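Local coordinates for purine nucleoside phosphorylase (Caulobacter vibrioides, PDB 1XFJ), which probably cleaves purine nucleosides with phosphate and deaminates adenosine, at residues 22-30 against 233-241. Sequence-based numbering, arbitrary orientation.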
loop_
_atom_site.group_PDB
_atom_site.type_symbol
_atom_site.label_atom_id
_atom_site.label_comp_id
_atom_site.label_asym_id
_atom_site.label_seq_id
_atom_site.Cartn_x
_atom_site.Cartn_y
_atom_site.Cartn_z
ATOM N N HIS A 22 7.100 -9.928 5.466
ATOM C CA HIS A 22 6.530 -8.719 4.882
ATOM C C HIS A 22 7.586 -7.991 4.075
ATOM O O HIS A 22 8.781 -8.230 4.240
ATOM C CB HIS A 22 6.074 -7.770 5.983
ATOM C CG HIS A 22 7.201 -7.008 6.607
ATOM N ND1 HIS A 22 7.415 -5.667 6.368
ATOM C CD2 HIS A 22 8.209 -7.413 7.415
ATOM C CE1 HIS A 22 8.508 -5.279 7.003
ATOM N NE2 HIS A 22 9.009 -6.319 7.644
ATOM N N ALA A 23 7.136 -7.069 3.231
ATOM C CA ALA A 23 8.056 -6.288 2.428
ATOM C C ALA A 23 7.360 -5.217 1.617
ATOM O O ALA A 23 6.270 -5.427 1.088
ATOM C CB ALA A 23 8.845 -7.195 1.494
ATOM N N PHE A 24 8.000 -4.056 1.556
ATOM C CA PHE A 24 7.526 -2.940 0.750
ATOM C C PHE A 24 8.575 -2.966 -0.358
ATOM O O PHE A 24 9.728 -2.598 -0.141
ATOM C CB PHE A 24 7.608 -1.628 1.536
ATOM C CG PHE A 24 6.661 -1.560 2.703
ATOM C CD1 PHE A 24 5.297 -1.365 2.500
ATOM C CD2 PHE A 24 7.130 -1.709 4.005
ATOM C CE1 PHE A 24 4.411 -1.317 3.583
ATOM C CE2 PHE A 24 6.257 -1.664 5.092
ATOM C CZ PHE A 24 4.893 -1.468 4.880
ATOM N N PHE A 25 8.186 -3.432 -1.538
ATOM C CA PHE A 25 9.132 -3.533 -2.635
ATOM C C PHE A 25 9.461 -2.209 -3.302
ATOM O O PHE A 25 8.736 -1.220 -3.156
ATOM C CB PHE A 25 8.616 -4.546 -3.661
ATOM C CG PHE A 25 8.609 -5.954 -3.144
ATOM C CD1 PHE A 25 9.779 -6.707 -3.147
ATOM C CD2 PHE A 25 7.461 -6.494 -2.568
ATOM C CE1 PHE A 25 9.811 -7.981 -2.578
ATOM C CE2 PHE A 25 7.479 -7.766 -1.994
ATOM C CZ PHE A 25 8.660 -8.512 -1.998
ATOM N N THR A 26 10.582 -2.200 -4.018
ATOM C CA THR A 26 11.031 -1.017 -4.733
ATOM C C THR A 26 10.838 -1.268 -6.225
ATOM O O THR A 26 10.222 -2.263 -6.625
ATOM C CB THR A 26 12.526 -0.713 -4.462
ATOM O OG1 THR A 26 13.346 -1.685 -5.122
ATOM C CG2 THR A 26 12.816 -0.745 -2.964
ATOM N N ARG A 27 11.363 -0.368 -7.046
ATOM C CA ARG A 27 11.245 -0.497 -8.491
ATOM C C ARG A 27 12.354 -1.393 -9.040
ATOM O O ARG A 27 12.326 -1.782 -10.204
ATOM C CB ARG A 27 11.340 0.883 -9.150
ATOM C CG ARG A 27 12.715 1.522 -9.032
ATOM C CD ARG A 27 12.743 2.877 -9.710
ATOM N NE ARG A 27 12.358 2.787 -11.116
ATOM C CZ ARG A 27 12.076 3.839 -11.877
ATOM N NH1 ARG A 27 12.139 5.061 -11.364
ATOM N NH2 ARG A 27 11.721 3.671 -13.145
ATOM N N GLN A 28 13.320 -1.730 -8.191
ATOM C CA GLN A 28 14.456 -2.551 -8.609
ATOM C C GLN A 28 14.304 -4.067 -8.467
ATOM O O GLN A 28 13.573 -4.554 -7.598
ATOM C CB GLN A 28 15.713 -2.092 -7.857
ATOM C CG GLN A 28 16.213 -0.718 -8.282
ATOM C CD GLN A 28 17.509 -0.319 -7.595
ATOM O OE1 GLN A 28 18.328 -1.170 -7.250
ATOM N NE2 GLN A 28 17.708 0.984 -7.410
ATOM N N GLY A 29 14.990 -4.801 -9.347
ATOM C CA GLY A 29 14.966 -6.253 -9.302
ATOM C C GLY A 29 14.095 -6.978 -10.312
ATOM O O GLY A 29 14.065 -8.210 -10.317
ATOM N N GLY A 30 13.408 -6.227 -11.169
ATOM C CA GLY A 30 12.524 -6.833 -12.156
ATOM C C GLY A 30 13.080 -6.940 -13.565
ATOM O O GLY A 30 14.291 -6.885 -13.770
ATOM N N GLU A 233 13.396 8.700 -7.033
ATOM C CA GLU A 233 13.234 8.039 -8.322
ATOM C C GLU A 233 14.148 6.824 -8.456
ATOM O O GLU A 233 13.872 5.913 -9.235
ATOM C CB GLU A 233 13.513 9.045 -9.443
ATOM C CG GLU A 233 13.521 8.464 -10.840
ATOM C CD GLU A 233 13.664 9.536 -11.903
ATOM O OE1 GLU A 233 14.506 10.443 -11.722
ATOM O OE2 GLU A 233 12.938 9.469 -12.917
ATOM N N GLU A 234 15.233 6.818 -7.689
ATOM C CA GLU A 234 16.191 5.717 -7.704
ATOM C C GLU A 234 15.528 4.423 -7.243
ATOM O O GLU A 234 15.831 3.338 -7.749
ATOM C CB GLU A 234 17.361 6.040 -6.767
ATOM C CG GLU A 234 18.356 4.895 -6.562
ATOM C CD GLU A 234 19.363 5.178 -5.455
ATOM O OE1 GLU A 234 19.377 6.314 -4.931
ATOM O OE2 GLU A 234 20.146 4.265 -5.106
ATOM N N TRP A 235 14.610 4.552 -6.292
ATOM C CA TRP A 235 13.945 3.393 -5.714
ATOM C C TRP A 235 12.452 3.216 -5.950
ATOM O O TRP A 235 11.947 2.103 -5.826
ATOM C CB TRP A 235 14.180 3.380 -4.202
ATOM C CG TRP A 235 15.614 3.323 -3.817
ATOM C CD1 TRP A 235 16.378 4.342 -3.322
ATOM C CD2 TRP A 235 16.469 2.181 -3.900
ATOM N NE1 TRP A 235 17.661 3.902 -3.088
ATOM C CE2 TRP A 235 17.743 2.578 -3.436
ATOM C CE3 TRP A 235 16.282 0.859 -4.321
ATOM C CZ2 TRP A 235 18.827 1.699 -3.382
ATOM C CZ3 TRP A 235 17.362 -0.017 -4.266
ATOM C CH2 TRP A 235 18.617 0.409 -3.800
ATOM N N PHE A 236 11.737 4.284 -6.286
ATOM C CA PHE A 236 10.289 4.149 -6.437
ATOM C C PHE A 236 9.636 4.757 -7.668
ATOM O O PHE A 236 10.108 5.757 -8.209
ATOM C CB PHE A 236 9.603 4.743 -5.202
ATOM C CG PHE A 236 10.155 4.234 -3.900
ATOM C CD1 PHE A 236 9.983 2.903 -3.525
ATOM C CD2 PHE A 236 10.876 5.077 -3.061
ATOM C CE1 PHE A 236 10.523 2.417 -2.333
ATOM C CE2 PHE A 236 11.422 4.605 -1.865
ATOM C CZ PHE A 236 11.245 3.272 -1.502
ATOM N N PHE A 237 8.546 4.126 -8.103
ATOM C CA PHE A 237 7.750 4.619 -9.220
ATOM C C PHE A 237 6.908 5.710 -8.559
ATOM O O PHE A 237 6.696 5.673 -7.345
ATOM C CB PHE A 237 6.799 3.542 -9.750
ATOM C CG PHE A 237 7.483 2.375 -10.403
ATOM C CD1 PHE A 237 8.316 2.560 -11.500
ATOM C CD2 PHE A 237 7.263 1.083 -9.939
ATOM C CE1 PHE A 237 8.922 1.470 -12.126
ATOM C CE2 PHE A 237 7.862 -0.011 -10.555
ATOM C CZ PHE A 237 8.695 0.185 -11.652
ATOM N N SER A 238 6.419 6.664 -9.341
ATOM C CA SER A 238 5.606 7.749 -8.790
ATOM C C SER A 238 4.631 8.323 -9.810
ATOM O O SER A 238 5.041 8.837 -10.852
ATOM C CB SER A 238 6.508 8.871 -8.272
ATOM O OG SER A 238 5.740 9.999 -7.881
ATOM N N ASN A 239 3.339 8.233 -9.505
ATOM C CA ASN A 239 2.306 8.761 -10.388
ATOM C C ASN A 239 2.474 10.272 -10.559
ATOM O O ASN A 239 2.315 10.809 -11.661
ATOM C CB ASN A 239 0.919 8.439 -9.814
ATOM C CG ASN A 239 -0.205 9.162 -10.541
ATOM O OD1 ASN A 239 -0.339 9.071 -11.762
ATOM N ND2 ASN A 239 -1.022 9.882 -9.787
ATOM N N ARG A 240 2.813 10.962 -9.474
ATOM C CA ARG A 240 2.987 12.409 -9.554
ATOM C C ARG A 240 4.178 12.761 -10.433
ATOM O O ARG A 240 4.112 13.686 -11.240
ATOM C CB ARG A 240 3.155 13.013 -8.154
ATOM C CG ARG A 240 3.310 14.535 -8.133
ATOM C CD ARG A 240 2.245 15.237 -8.979
ATOM N NE ARG A 240 0.874 14.936 -8.563
ATOM C CZ ARG A 240 0.265 15.473 -7.510
ATOM N NH1 ARG A 240 0.895 16.355 -6.744
ATOM N NH2 ARG A 240 -0.986 15.133 -7.226
ATOM N N ARG A 241 5.271 12.022 -10.291
ATOM C CA ARG A 241 6.439 12.299 -11.114
ATOM C C ARG A 241 6.096 12.009 -12.574
ATOM O O ARG A 241 6.525 12.727 -13.478
ATOM C CB ARG A 241 7.625 11.447 -10.658
ATOM C CG ARG A 241 8.967 11.961 -11.140
ATOM C CD ARG A 241 10.105 11.287 -10.386
ATOM N NE ARG A 241 10.097 9.848 -10.611
ATOM C CZ ARG A 241 10.035 8.934 -9.649
ATOM N NH1 ARG A 241 9.979 9.301 -8.375
ATOM N NH2 ARG A 241 10.018 7.647 -9.967
#
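The Gln28 amide lies almost flat on one face of the Trp235 indole, their planes 16° apart. Its NE2 sits toward the rim, 3.3 Å from Trp235 CZ3. Thr26 OG1, the acceptor of an ST turn, comes to the edge of the same indole, in its plane. On the Phe237 ring, Arg27 CB stands over the centre of one face, a CH-pi contact of 3.8 Å from CB to the ring centroid. The Arg27 side chain then bends at chi3, and Phe237 CD1 lies over one face of its guanidinium. The Arg241 guanidinium has Ser238 CB over one face and Glu233 CB over the opposite face.

The contact joins this turn, near strand 20-25, to the loop that leads into helix 239-244 of this YfiH-family fold. In the turn, Thr26 OG1 accepts from Gln28 N; chi1 of 72° places this oxygen between the backbone N and the carbonyl carbon. Three successive carbonyls of the loop receive donors from the other segment. Arg27 N bonds to Trp235 O at 2.8 Å. Gln28 NE2 reaches Glu234 O at 3.0 Å; the acceptor is in the amide plane, but the donor stands above the carbonyl plane.

Arg241 steadies the loop from the helix side. Its NH2 gives a straight bond to Phe236 O, 2.6 Å and 171°, while NH1 bonds to Thr229 O and Arg230 O. Ser238 caps the helix by accepting from Arg241 N, and Asp113 also bonds to Ser238 OG. The Arg27 and Arg241 side chains come from opposite directions, NH1 of Arg27 3.6 Å from NH2 of Arg241. A long, charge-only salt bridge links Arg241 NE to Glu233 OE2, and this carboxylate probably helps to balance both positive charges. Arg27 NH1 donates to Glu233 O at 2.9 Å, in the carbonyl plane but with the oxygen tilted from the guanidinium plane.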